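Local coordinates for CRISPR-associated protein, Cse1 family (Acidimicrobium ferrooxidans, PDB 4H3T) that probably serves as the large Cse1 subunit of a type I-E CRISPR surveillance complex (Cascade), which recognises invading DNA, at residues P110-V114 / L164-H168; V125-L131 / V278-I283; L215-P220 / V345-V349; I357-L363 / D382-L388. The protein carries 1 engineered substitution. All coordinates share one frame; numbering follows the deposited sequence.

Contact 1 of 4, residues P110-V114 / L164-H168; sequences PFFQV and LVERH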
loop_
_atom_site.group_PDB
_atom_site.type_symbol
_atom_site.label_atom_id
_atom_site.label_comp_id
_atom_site.label_asym_id
_atom_site.label_seq_id
_atom_site.Cartn_x
_atom_site.Cartn_y
_atom_site.Cartn_z
ATOM N N PRO A 110 2.415 -7.015 -28.373
ATOM C CA PRO A 110 2.190 -5.767 -27.630
ATOM C C PRO A 110 2.362 -6.007 -26.127
ATOM O O PRO A 110 1.798 -6.943 -25.547
ATOM C CB PRO A 110 0.812 -5.338 -28.038
ATOM C CG PRO A 110 0.136 -6.571 -28.503
ATOM C CD PRO A 110 1.211 -7.445 -29.089
ATOM N N PHE A 111 3.159 -5.126 -25.497
ATOM C CA PHE A 111 3.495 -5.246 -24.082
ATOM C C PHE A 111 2.247 -5.266 -23.193
ATOM O O PHE A 111 1.424 -4.361 -23.283
ATOM C CB PHE A 111 4.397 -4.082 -23.659
ATOM C CG PHE A 111 4.799 -4.127 -22.198
ATOM C CD1 PHE A 111 5.846 -4.913 -21.784
ATOM C CD2 PHE A 111 4.125 -3.369 -21.248
ATOM C CE1 PHE A 111 6.212 -4.964 -20.440
ATOM C CE2 PHE A 111 4.528 -3.383 -19.908
ATOM C CZ PHE A 111 5.573 -4.181 -19.522
ATOM N N PHE A 112 2.109 -6.303 -22.354
ATOM C CA PHE A 112 1.017 -6.502 -21.406
ATOM C C PHE A 112 -0.347 -6.525 -22.089
ATOM O O PHE A 112 -1.414 -6.267 -21.457
ATOM C CB PHE A 112 1.097 -5.441 -20.280
ATOM C CG PHE A 112 1.961 -5.781 -19.091
ATOM C CD1 PHE A 112 3.070 -6.616 -19.219
ATOM C CD2 PHE A 112 1.624 -5.335 -17.818
ATOM C CE1 PHE A 112 3.810 -6.992 -18.087
ATOM C CE2 PHE A 112 2.398 -5.668 -16.713
ATOM C CZ PHE A 112 3.539 -6.420 -16.869
ATOM N N GLN A 113 -0.347 -6.905 -23.415
ATOM C CA GLN A 113 -1.563 -6.925 -24.208
ATOM C C GLN A 113 -1.707 -8.214 -24.963
ATOM O O GLN A 113 -0.758 -9.004 -25.062
ATOM C CB GLN A 113 -1.570 -5.732 -25.176
ATOM C CG GLN A 113 -1.684 -4.375 -24.493
ATOM C CD GLN A 113 -1.247 -3.324 -25.438
ATOM O OE1 GLN A 113 -1.969 -2.983 -26.381
ATOM N NE2 GLN A 113 0.016 -2.975 -25.388
ATOM N N VAL A 114 -2.894 -8.378 -25.562
ATOM C CA VAL A 114 -3.261 -9.486 -26.471
ATOM C C VAL A 114 -3.460 -8.857 -27.833
ATOM O O VAL A 114 -4.405 -8.091 -28.028
ATOM C CB VAL A 114 -4.516 -10.228 -25.996
ATOM C CG1 VAL A 114 -4.869 -11.340 -26.992
ATOM C CG2 VAL A 114 -4.308 -10.769 -24.576
ATOM N N LEU A 164 -1.921 0.682 -17.989
ATOM C CA LEU A 164 -1.962 -0.712 -18.396
ATOM C C LEU A 164 -1.341 -1.613 -17.313
ATOM O O LEU A 164 -1.935 -2.598 -16.933
ATOM C CB LEU A 164 -1.228 -0.853 -19.724
ATOM C CG LEU A 164 -1.004 -2.205 -20.306
ATOM C CD1 LEU A 164 -2.335 -2.899 -20.582
ATOM C CD2 LEU A 164 -0.202 -2.080 -21.592
ATOM N N VAL A 165 -0.175 -1.200 -16.771
ATOM C CA VAL A 165 0.519 -1.878 -15.724
ATOM C C VAL A 165 -0.336 -1.863 -14.477
ATOM O O VAL A 165 -0.537 -2.891 -13.839
ATOM C CB VAL A 165 1.913 -1.268 -15.482
ATOM C CG1 VAL A 165 2.576 -1.946 -14.256
ATOM C CG2 VAL A 165 2.801 -1.468 -16.718
ATOM N N GLU A 166 -0.959 -0.739 -14.199
ATOM C CA GLU A 166 -1.808 -0.633 -13.032
ATOM C C GLU A 166 -3.055 -1.481 -13.152
ATOM O O GLU A 166 -3.473 -2.073 -12.148
ATOM C CB GLU A 166 -2.176 0.859 -12.793
ATOM C CG GLU A 166 -2.921 1.177 -11.485
ATOM C CD GLU A 166 -4.440 1.162 -11.518
ATOM O OE1 GLU A 166 -4.998 0.681 -12.526
ATOM O OE2 GLU A 166 -5.073 1.551 -10.504
ATOM N N ARG A 167 -3.690 -1.536 -14.340
ATOM C CA ARG A 167 -4.981 -2.203 -14.454
ATOM C C ARG A 167 -4.879 -3.713 -14.289
ATOM O O ARG A 167 -5.818 -4.318 -13.811
ATOM C CB ARG A 167 -5.658 -1.831 -15.779
ATOM C CG ARG A 167 -7.084 -2.287 -15.862
ATOM C CD ARG A 167 -7.960 -1.869 -14.700
ATOM N NE ARG A 167 -9.335 -1.775 -15.155
ATOM C CZ ARG A 167 -9.900 -0.699 -15.663
ATOM N NH1 ARG A 167 -11.144 -0.756 -16.146
ATOM N NH2 ARG A 167 -9.225 0.440 -15.740
ATOM N N HIS A 168 -3.786 -4.327 -14.706
ATOM C CA HIS A 168 -3.619 -5.764 -14.499
ATOM C C HIS A 168 -3.583 -6.151 -13.024
ATOM O O HIS A 168 -4.000 -7.266 -12.660
ATOM C CB HIS A 168 -2.333 -6.252 -15.120
ATOM C CG HIS A 168 -2.417 -6.547 -16.568
ATOM N ND1 HIS A 168 -3.086 -7.645 -17.026
ATOM C CD2 HIS A 168 -1.994 -5.808 -17.629
ATOM C CE1 HIS A 168 -2.944 -7.620 -18.346
ATOM N NE2 HIS A 168 -2.330 -6.505 -18.751
#

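Contact 2 of 4, residues V125-L131 / V278-I283; sequences VKTANSL and VPRVLI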
loop_
_atom_site.group_PDB
_atom_site.type_symbol
_atom_site.label_atom_id
_atom_site.label_comp_id
_atom_site.label_asym_id
_atom_site.label_seq_id
_atom_site.Cartn_x
_atom_site.Cartn_y
_atom_site.Cartn_z
ATOM N N VAL A 125 -15.477 -2.524 -26.892
ATOM C CA VAL A 125 -14.387 -1.536 -26.935
ATOM C C VAL A 125 -14.879 -0.235 -26.309
ATOM O O VAL A 125 -15.980 0.214 -26.631
ATOM C CB VAL A 125 -13.860 -1.305 -28.382
ATOM C CG1 VAL A 125 -12.731 -0.256 -28.397
ATOM C CG2 VAL A 125 -13.327 -2.603 -28.970
ATOM N N LYS A 126 -14.063 0.367 -25.423
ATOM C CA LYS A 126 -14.400 1.603 -24.713
ATOM C C LYS A 126 -13.387 2.671 -25.016
ATOM O O LYS A 126 -12.299 2.379 -25.526
ATOM C CB LYS A 126 -14.419 1.339 -23.182
ATOM C CG LYS A 126 -15.368 0.214 -22.723
ATOM C CD LYS A 126 -16.796 0.393 -23.232
ATOM C CE LYS A 126 -17.714 -0.751 -22.821
ATOM N NZ LYS A 126 -18.941 -0.737 -23.635
ATOM N N THR A 127 -13.712 3.903 -24.673
ATOM C CA THR A 127 -12.763 5.012 -24.838
ATOM C C THR A 127 -11.663 4.754 -23.824
ATOM O O THR A 127 -11.872 4.120 -22.769
ATOM C CB THR A 127 -13.415 6.394 -24.696
ATOM O OG1 THR A 127 -13.923 6.519 -23.388
ATOM C CG2 THR A 127 -14.493 6.634 -25.744
ATOM N N ALA A 128 -10.464 5.221 -24.149
ATOM C CA ALA A 128 -9.311 4.989 -23.320
ATOM C C ALA A 128 -9.375 5.588 -21.906
ATOM O O ALA A 128 -8.676 5.105 -21.011
ATOM C CB ALA A 128 -8.094 5.463 -24.029
ATOM N N ASN A 129 -10.274 6.515 -21.652
ATOM C CA ASN A 129 -10.463 7.050 -20.304
ATOM C C ASN A 129 -10.888 5.921 -19.314
ATOM O O ASN A 129 -10.554 6.014 -18.145
ATOM C CB ASN A 129 -11.509 8.183 -20.360
ATOM C CG ASN A 129 -11.651 8.855 -19.051
ATOM O OD1 ASN A 129 -12.703 8.757 -18.406
ATOM N ND2 ASN A 129 -10.585 9.554 -18.649
ATOM N N SER A 130 -11.522 4.820 -19.793
ATOM C CA SER A 130 -11.873 3.657 -18.929
ATOM C C SER A 130 -10.605 2.968 -18.304
ATOM O O SER A 130 -10.718 2.220 -17.323
ATOM C CB SER A 130 -12.676 2.637 -19.734
ATOM O OG SER A 130 -11.832 2.043 -20.702
ATOM N N LEU A 131 -9.402 3.172 -18.891
ATOM C CA LEU A 131 -8.153 2.601 -18.339
ATOM C C LEU A 131 -7.632 3.463 -17.179
ATOM O O LEU A 131 -6.839 3.020 -16.372
ATOM C CB LEU A 131 -7.128 2.575 -19.513
ATOM C CG LEU A 131 -5.929 1.727 -19.502
ATOM C CD1 LEU A 131 -6.201 0.271 -19.190
ATOM C CD2 LEU A 131 -5.218 1.894 -20.812
ATOM N N VAL A 278 -3.737 7.142 -27.844
ATOM C CA VAL A 278 -4.562 5.954 -27.582
ATOM C C VAL A 278 -5.981 6.415 -27.235
ATOM O O VAL A 278 -6.222 6.716 -26.103
ATOM C CB VAL A 278 -3.976 5.045 -26.460
ATOM C CG1 VAL A 278 -4.804 3.781 -26.293
ATOM C CG2 VAL A 278 -2.513 4.688 -26.715
ATOM N N PRO A 279 -6.918 6.428 -28.178
ATOM C CA PRO A 279 -8.296 6.880 -27.853
ATOM C C PRO A 279 -9.228 5.748 -27.364
ATOM O O PRO A 279 -10.299 6.019 -26.823
ATOM C CB PRO A 279 -8.796 7.433 -29.182
ATOM C CG PRO A 279 -8.055 6.717 -30.193
ATOM C CD PRO A 279 -6.735 6.280 -29.631
ATOM N N ARG A 280 -8.893 4.472 -27.642
ATOM C CA ARG A 280 -9.778 3.360 -27.327
ATOM C C ARG A 280 -9.002 2.191 -26.728
ATOM O O ARG A 280 -7.806 2.031 -26.995
ATOM C CB ARG A 280 -10.529 2.894 -28.604
ATOM C CG ARG A 280 -11.481 3.927 -29.232
ATOM C CD ARG A 280 -12.168 3.341 -30.497
ATOM N NE ARG A 280 -11.168 2.810 -31.448
ATOM C CZ ARG A 280 -11.200 1.641 -32.097
ATOM N NH1 ARG A 280 -12.246 0.831 -31.980
ATOM N NH2 ARG A 280 -10.191 1.285 -32.894
ATOM N N VAL A 281 -9.728 1.328 -25.980
ATOM C CA VAL A 281 -9.155 0.186 -25.279
ATOM C C VAL A 281 -10.238 -0.914 -25.117
ATOM O O VAL A 281 -11.436 -0.606 -25.036
ATOM C CB VAL A 281 -8.555 0.591 -23.886
ATOM C CG1 VAL A 281 -9.651 1.026 -22.907
ATOM C CG2 VAL A 281 -7.755 -0.559 -23.289
ATOM N N LEU A 282 -9.795 -2.160 -25.025
ATOM C CA LEU A 282 -10.642 -3.318 -24.714
ATOM C C LEU A 282 -10.058 -3.947 -23.442
ATOM O O LEU A 282 -8.860 -4.240 -23.392
ATOM C CB LEU A 282 -10.698 -4.298 -25.889
ATOM C CG LEU A 282 -11.495 -5.619 -25.690
ATOM C CD1 LEU A 282 -12.921 -5.397 -25.225
ATOM C CD2 LEU A 282 -11.543 -6.402 -26.969
ATOM N N ILE A 283 -10.874 -4.106 -22.400
ATOM C CA ILE A 283 -10.413 -4.616 -21.087
ATOM C C ILE A 283 -11.318 -5.747 -20.677
ATOM O O ILE A 283 -12.501 -5.516 -20.457
ATOM C CB ILE A 283 -10.420 -3.521 -19.998
ATOM C CG1 ILE A 283 -9.633 -2.295 -20.436
ATOM C CG2 ILE A 283 -9.886 -4.031 -18.684
ATOM C CD1 ILE A 283 -9.802 -1.126 -19.450
#

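Contact 3 of 4, residues L215-P220 / V345-V349; sequences LLNLVP and VLSFV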
loop_
_atom_site.group_PDB
_atom_site.type_symbol
_atom_site.label_atom_id
_atom_site.label_comp_id
_atom_site.label_asym_id
_atom_site.label_seq_id
_atom_site.Cartn_x
_atom_site.Cartn_y
_atom_site.Cartn_z
ATOM N N LEU A 215 17.082 -2.400 -3.915
ATOM C CA LEU A 215 17.854 -3.387 -3.138
ATOM C C LEU A 215 17.177 -3.791 -1.811
ATOM O O LEU A 215 17.224 -4.983 -1.466
ATOM C CB LEU A 215 19.256 -2.888 -2.894
ATOM C CG LEU A 215 20.122 -2.755 -4.201
ATOM C CD1 LEU A 215 21.476 -2.241 -3.882
ATOM C CD2 LEU A 215 20.276 -4.083 -4.922
ATOM N N LEU A 216 16.524 -2.868 -1.099
ATOM C CA LEU A 216 15.754 -3.205 0.127
ATOM C C LEU A 216 14.638 -4.179 -0.183
ATOM O O LEU A 216 14.218 -4.899 0.728
ATOM C CB LEU A 216 15.165 -1.936 0.773
ATOM C CG LEU A 216 16.275 -0.996 1.331
ATOM C CD1 LEU A 216 15.724 0.410 1.660
ATOM C CD2 LEU A 216 16.909 -1.593 2.565
ATOM N N ASN A 217 14.113 -4.172 -1.442
ATOM C CA ASN A 217 13.006 -5.028 -1.867
ATOM C C ASN A 217 13.450 -6.298 -2.599
ATOM O O ASN A 217 12.598 -7.189 -2.828
ATOM C CB ASN A 217 12.035 -4.240 -2.754
ATOM C CG ASN A 217 11.159 -3.341 -1.973
ATOM O OD1 ASN A 217 10.160 -3.793 -1.483
ATOM N ND2 ASN A 217 11.552 -2.093 -1.757
ATOM N N LEU A 218 14.724 -6.374 -2.987
ATOM C CA LEU A 218 15.271 -7.519 -3.703
ATOM C C LEU A 218 15.725 -8.547 -2.705
ATOM O O LEU A 218 16.886 -8.853 -2.575
ATOM C CB LEU A 218 16.371 -7.126 -4.669
ATOM C CG LEU A 218 15.875 -6.400 -5.927
ATOM C CD1 LEU A 218 17.061 -5.672 -6.567
ATOM C CD2 LEU A 218 15.178 -7.339 -6.866
ATOM N N VAL A 219 14.740 -9.190 -2.093
ATOM C CA VAL A 219 15.005 -10.234 -1.142
ATOM C C VAL A 219 15.761 -11.396 -1.882
ATOM O O VAL A 219 15.247 -11.916 -2.914
ATOM C CB VAL A 219 13.695 -10.763 -0.489
ATOM C CG1 VAL A 219 14.017 -11.822 0.562
ATOM C CG2 VAL A 219 12.836 -9.630 0.098
ATOM N N PRO A 220 16.899 -11.858 -1.355
ATOM C CA PRO A 220 17.593 -12.953 -2.033
ATOM C C PRO A 220 16.761 -14.245 -2.052
ATOM O O PRO A 220 15.999 -14.510 -1.108
ATOM C CB PRO A 220 18.885 -13.090 -1.230
ATOM C CG PRO A 220 19.164 -11.722 -0.780
ATOM C CD PRO A 220 17.767 -11.279 -0.324
ATOM N N VAL A 345 9.250 -8.881 3.303
ATOM C CA VAL A 345 10.219 -7.785 3.030
ATOM C C VAL A 345 10.661 -7.118 4.338
ATOM O O VAL A 345 11.827 -6.709 4.473
ATOM C CB VAL A 345 9.683 -6.752 1.990
ATOM C CG1 VAL A 345 8.611 -5.827 2.538
ATOM C CG2 VAL A 345 10.843 -5.953 1.441
ATOM N N LEU A 346 9.746 -7.052 5.333
ATOM C CA LEU A 346 10.108 -6.466 6.604
ATOM C C LEU A 346 11.052 -7.386 7.401
ATOM O O LEU A 346 11.954 -6.889 8.084
ATOM C CB LEU A 346 8.829 -6.135 7.385
ATOM C CG LEU A 346 7.923 -5.049 6.712
ATOM C CD1 LEU A 346 6.743 -4.730 7.652
ATOM C CD2 LEU A 346 8.672 -3.812 6.377
ATOM N N SER A 347 10.835 -8.702 7.334
ATOM C CA SER A 347 11.731 -9.697 7.954
ATOM C C SER A 347 13.079 -9.631 7.276
ATOM O O SER A 347 14.079 -9.705 7.937
ATOM C CB SER A 347 11.163 -11.095 7.787
ATOM O OG SER A 347 9.891 -11.267 8.375
ATOM N N PHE A 348 13.120 -9.390 5.940
ATOM C CA PHE A 348 14.415 -9.236 5.306
ATOM C C PHE A 348 15.140 -7.969 5.830
ATOM O O PHE A 348 16.287 -8.037 6.258
ATOM C CB PHE A 348 14.253 -9.148 3.781
ATOM C CG PHE A 348 15.544 -8.853 3.095
ATOM C CD1 PHE A 348 16.638 -9.700 3.247
ATOM C CD2 PHE A 348 15.684 -7.726 2.292
ATOM C CE1 PHE A 348 17.832 -9.450 2.584
ATOM C CE2 PHE A 348 16.906 -7.435 1.682
ATOM C CZ PHE A 348 17.971 -8.311 1.822
ATOM N N VAL A 349 14.444 -6.809 5.790
ATOM C CA VAL A 349 15.023 -5.508 6.185
ATOM C C VAL A 349 15.485 -5.529 7.694
ATOM O O VAL A 349 16.427 -4.827 8.068
ATOM C CB VAL A 349 14.039 -4.317 5.905
ATOM C CG1 VAL A 349 14.549 -2.997 6.510
ATOM C CG2 VAL A 349 13.873 -4.132 4.415
#

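Contact 4 of 4, residues I357-L363 / D382-L388; sequences IALVSLL and DRLDTPL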
loop_
_atom_site.group_PDB
_atom_site.type_symbol
_atom_site.label_atom_id
_atom_site.label_comp_id
_atom_site.label_asym_id
_atom_site.label_seq_id
_atom_site.Cartn_x
_atom_site.Cartn_y
_atom_site.Cartn_z
ATOM N N ILE A 357 21.993 1.070 7.750
ATOM C CA ILE A 357 20.625 1.550 7.536
ATOM C C ILE A 357 19.965 1.712 8.891
ATOM O O ILE A 357 19.839 0.744 9.608
ATOM C CB ILE A 357 19.811 0.567 6.635
ATOM C CG1 ILE A 357 20.533 0.235 5.304
ATOM C CG2 ILE A 357 18.444 1.136 6.313
ATOM C CD1 ILE A 357 20.245 -1.201 4.855
ATOM N N ALA A 358 19.531 2.913 9.233
ATOM C CA ALA A 358 18.857 3.160 10.498
ATOM C C ALA A 358 17.329 3.247 10.342
ATOM O O ALA A 358 16.582 2.798 11.244
ATOM C CB ALA A 358 19.389 4.449 11.097
ATOM N N LEU A 359 16.855 3.841 9.216
ATOM C CA LEU A 359 15.454 4.050 8.926
ATOM C C LEU A 359 15.118 3.708 7.506
ATOM O O LEU A 359 15.972 3.747 6.620
ATOM C CB LEU A 359 15.040 5.522 9.111
ATOM C CG LEU A 359 15.320 6.146 10.480
ATOM C CD1 LEU A 359 16.025 7.463 10.309
ATOM C CD2 LEU A 359 14.017 6.357 11.237
ATOM N N VAL A 360 13.865 3.350 7.322
ATOM C CA VAL A 360 13.239 3.139 5.996
ATOM C C VAL A 360 11.925 3.808 6.049
ATOM O O VAL A 360 11.304 3.888 7.119
ATOM C CB VAL A 360 13.105 1.676 5.545
ATOM C CG1 VAL A 360 14.475 1.073 5.245
ATOM C CG2 VAL A 360 12.323 0.840 6.552
ATOM N N SER A 361 11.440 4.209 4.897
ATOM C CA SER A 361 10.117 4.766 4.800
ATOM C C SER A 361 9.193 3.646 4.263
ATOM O O SER A 361 9.376 3.178 3.122
ATOM C CB SER A 361 10.177 5.970 3.877
ATOM O OG SER A 361 8.865 6.400 3.579
ATOM N N LEU A 362 8.207 3.224 5.066
ATOM C CA LEU A 362 7.343 2.135 4.665
ATOM C C LEU A 362 6.174 2.677 3.892
ATOM O O LEU A 362 5.419 3.461 4.425
ATOM C CB LEU A 362 6.839 1.350 5.891
ATOM C CG LEU A 362 7.881 0.670 6.722
ATOM C CD1 LEU A 362 7.230 -0.057 7.834
ATOM C CD2 LEU A 362 8.784 -0.297 5.853
ATOM N N LEU A 363 6.032 2.262 2.651
ATOM C CA LEU A 363 4.912 2.637 1.799
ATOM C C LEU A 363 3.839 1.624 2.038
ATOM O O LEU A 363 4.093 0.454 1.853
ATOM C CB LEU A 363 5.344 2.630 0.335
ATOM C CG LEU A 363 4.239 2.790 -0.750
ATOM C CD1 LEU A 363 3.434 4.065 -0.579
ATOM C CD2 LEU A 363 4.856 2.744 -2.096
ATOM N N ASP A 382 -0.156 5.536 2.343
ATOM C CA ASP A 382 0.625 6.284 3.344
ATOM C C ASP A 382 2.034 5.856 3.345
ATOM O O ASP A 382 2.369 4.839 2.742
ATOM C CB ASP A 382 0.006 6.059 4.757
ATOM C CG ASP A 382 0.085 7.235 5.759
ATOM O OD1 ASP A 382 1.014 8.101 5.620
ATOM O OD2 ASP A 382 -0.809 7.315 6.669
ATOM N N ARG A 383 2.845 6.665 4.008
ATOM C CA ARG A 383 4.249 6.510 4.202
ATOM C C ARG A 383 4.561 6.714 5.676
ATOM O O ARG A 383 4.020 7.640 6.297
ATOM C CB ARG A 383 4.989 7.529 3.319
ATOM C CG ARG A 383 4.386 7.606 1.920
ATOM C CD ARG A 383 5.237 8.377 0.934
ATOM N NE ARG A 383 6.142 7.490 0.230
ATOM C CZ ARG A 383 5.986 7.009 -0.999
ATOM N NH1 ARG A 383 6.902 6.208 -1.517
ATOM N NH2 ARG A 383 4.919 7.343 -1.731
ATOM N N LEU A 384 5.348 5.795 6.260
ATOM C CA LEU A 384 5.728 5.901 7.639
ATOM C C LEU A 384 7.236 5.728 7.769
ATOM O O LEU A 384 7.747 4.655 7.488
ATOM C CB LEU A 384 4.970 4.853 8.463
ATOM C CG LEU A 384 5.170 4.947 9.991
ATOM C CD1 LEU A 384 4.655 6.305 10.585
ATOM C CD2 LEU A 384 4.542 3.776 10.689
ATOM N N ASP A 385 7.927 6.741 8.277
ATOM C CA ASP A 385 9.370 6.654 8.578
ATOM C C ASP A 385 9.597 5.770 9.823
ATOM O O ASP A 385 9.129 6.078 10.940
ATOM C CB ASP A 385 9.979 8.057 8.754
ATOM C CG ASP A 385 10.149 8.857 7.444
ATOM O OD1 ASP A 385 10.377 8.231 6.381
ATOM O OD2 ASP A 385 10.160 10.118 7.504
ATOM N N THR A 386 10.166 4.590 9.585
ATOM C CA THR A 386 10.278 3.548 10.572
ATOM C C THR A 386 11.751 3.093 10.838
ATOM O O THR A 386 12.420 2.554 9.926
ATOM C CB THR A 386 9.403 2.319 10.150
ATOM O OG1 THR A 386 8.057 2.761 9.867
ATOM C CG2 THR A 386 9.313 1.277 11.272
ATOM N N PRO A 387 12.178 3.167 12.115
ATOM C CA PRO A 387 13.507 2.659 12.476
ATOM C C PRO A 387 13.605 1.170 12.332
ATOM O O PRO A 387 12.638 0.429 12.668
ATOM C CB PRO A 387 13.631 3.006 13.976
ATOM C CG PRO A 387 12.642 4.021 14.219
ATOM C CD PRO A 387 11.528 3.795 13.290
ATOM N N LEU A 388 14.763 0.703 11.862
ATOM C CA LEU A 388 14.982 -0.733 11.817
ATOM C C LEU A 388 14.938 -1.297 13.238
ATOM O O LEU A 388 14.512 -2.425 13.433
ATOM C CB LEU A 388 16.321 -1.097 11.137
ATOM C CG LEU A 388 16.194 -1.393 9.679
ATOM C CD1 LEU A 388 15.645 -0.203 8.951
ATOM C CD2 LEU A 388 17.544 -1.884 9.089
#

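Contact 1 of 4, residues P110-V114 / L164-H168
Phe112 and Gln113, the last two residues of a type II beta turn that starts at Pro110, pack against Leu164, Val165 and His168 on one side of helix 157-170. The polar link is a hydrogen bond from His168 NE2 to Phe112 O, 2.9 Å long with an N-H...O angle of 159°; the oxygen sits at the edge of the imidazole, in its plane. ND1 of the same ring is bonded to the backbone N of Arg263; both ring nitrogens are thus engaged, a pattern consistent with a neutral imidazole protonated at NE2. Aromatic contact is oblique: Phe112 CD2 meets His168 CD2 at 3.7 Å, with the ring planes 84° apart. Gln113 braces the turn, its NE2 bonding both Phe111 O, at 2.9 Å, and Leu104 O, while OE1 accepts from the backbone N of Leu267. Apolar packing completes the contact. Val165 CG2 touches the edge of the Phe111 ring at CE2 and also nears Phe112 CD2. Leu164, with CG anti to the backbone N (chi1 174°), sends CD2 to Phe112 CB at 3.8 Å and to Phe111 O at 3.3 Å.

Contact 2 of 4, residues V125-L131 / V278-I283
The guanidinium of Arg280 meets Val125 obliquely, the CG1 methyl coming to 3.8 Å from NH1 without lying squarely over a face or at an edge. A bend at chi3 (-53°) brings NH1 to the Val125 side, and the same methyl also touches Arg280 CB. The backbones beside it pair. Lys126 and Val281 form an antiparallel hydrogen-bonded pair, Lys126 N to Val281 O and Val281 N to Lys126 O, both 2.8 Å. Thr127 and Arg280 follow as a non-hydrogen-bonded pair whose side chains diverge. Strand 126-127 is thus a short addition to strand 275-289, whose Arg280 and Leu282 are also bonded to strand 263-272. The chain then turns into a 3-10 segment, 128-131: Ala128 N bonds Pro279 O from above the carbonyl plane, and Ala128 CB is pressed to 3.1 Å from Val278 O. Thr127 O is gripped twice, by Ser130 N and by Ser130 OG, the latter at 2.9 Å. Set between the backbone N and the carbonyl carbon (chi1 69°), OG also lies 3.3 Å from Val281 CG1. Loss of the hydroxyl to an alanine here is likely to leave Thr127 O with Ser130 N alone of the two donors and a small gap beside Val281 CG1. Further along, Leu131 CD1 rests on Ile283 CD1 at 3.9 Å, where Trp163 and Arg167 of helix 157-170 also meet Leu131.

Contact 3 of 4, residues L215-P220 / V345-V349
The CA atoms of Asn217 and Val345 come to 6.3 Å, with Leu216 near Val349 and Val219 near Phe348, as helix 210-217 runs out, passes an inverse gamma turn centred on Leu218 and continues alongside helix 344-350. Phe348 fills the angle made by this bend. Its CG is anti to the backbone N (chi1 174°), which carries the ring across to the other segment. Val219 CA stands over the middle of one ring face, 4.3 Å above the plane, and Val219 CG2 touches Phe348 CB at 4.0 Å. The Pro220 and Phe348 side chains cross at about a right angle, Pro220 CD meeting the ring obliquely, 3.4 Å from Phe348 CE1, while Leu216 O lies at the ring edge, in plane, 3.5 Å from Phe348 CD2. Trp77 and Tyr223 both meet the same ring edge-to-face. Replacing Phe348 by alanine is likely to open a gap beside Val219 and Pro220 and to leave those two aromatic rings without their partner. Nearby, Val345 CG2 touches Leu216 O at 3.6 Å and Asn217 OD1 at 3.7 Å. The Asn217 amide is satisfied by other residues: OD1 takes His300 NE2, and ND2 reaches Thr213 O and Pro205 O. The segments are joined by van der Waals packing rather than by hydrogen bonds, with a backbone oxygen at the ring edge, where the slightly positive C-H rim would probably suit it.

Contact 4 of 4, residues I357-L363 / D382-L388
Leu362 and Thr386 meet at about a right angle on one face of the hairpin made by strands 359-370 and 375-387, Leu362 CD1 lying 3.6 Å from Thr386 OG1. With OG1 anti to its carbonyl carbon, beside the backbone N (chi1 -52°), the hydroxyl turns back along its own strand and bonds Leu384 O at 3.1 Å from one side of the carbonyl plane, while Leu362 N reaches the same oxygen from the other side at 2.9 Å. Val360 shares this face, and its CG1 stands at about a right angle to Leu388, touching CD1 at 4.1 Å; Ile357 CG2 leans on the same methyl. Leu388 N closes this end of the pairing with a bond to Ala358 O.

On the opposite face, Leu359 CD2 lies against the Pro387 ring, 4.0 Å from CG. Ser361 and Asp385 stand side by side, Ser361 CB 3.4 Å from Asp385 OD1. Leu363 CD1 sits over one face of the Arg383 guanidinium, toward its rim, though Arg383 has two modelled conformers and this placing is less certain. At the far end Asp382, whose CB points away from strand 359-370, forms a salt bridge to Arg468. Segments 359-363 and 382-387 run antiparallel, their axes at 157°, and strand 202-206 continues the sheet beyond strand 359-370. The chemistry is thus divided: backbone bonds fix the register, the Val360 and Leu362 face is largely apolar, and the other mixes Leu359, Leu363 and Pro387 with Ser361, Asp385 and Arg383, the last salt-bridged through NH1 to Glu53.

Contacts 1 and 3 are wholly buried, whereas contacts 2 and 4 are strand pairings only partly buried, with some charged or exposed side chains. Contacts 1 and 2 touch: helix 157-170 of contact 1 sends Arg167 NH2 to Ser130 O of contact 2, and Leu164, Arg167 and His168 of the same helix also touch Ile265 of strand 263-272, the neighbour of strand 275-289. Contacts 3 and 4 likewise share a wall, Leu346 of helix 344-350 packing on Leu362 and Leu216 meeting Val360. These two pairs lie well apart, contacts 1 and 4 having centres about 31 Å apart on opposite sides of the chain's centre. Backbone hydrogen bonds hold contacts 2 and 4; contact 1 relies on one histidine bond, contact 3 on packing.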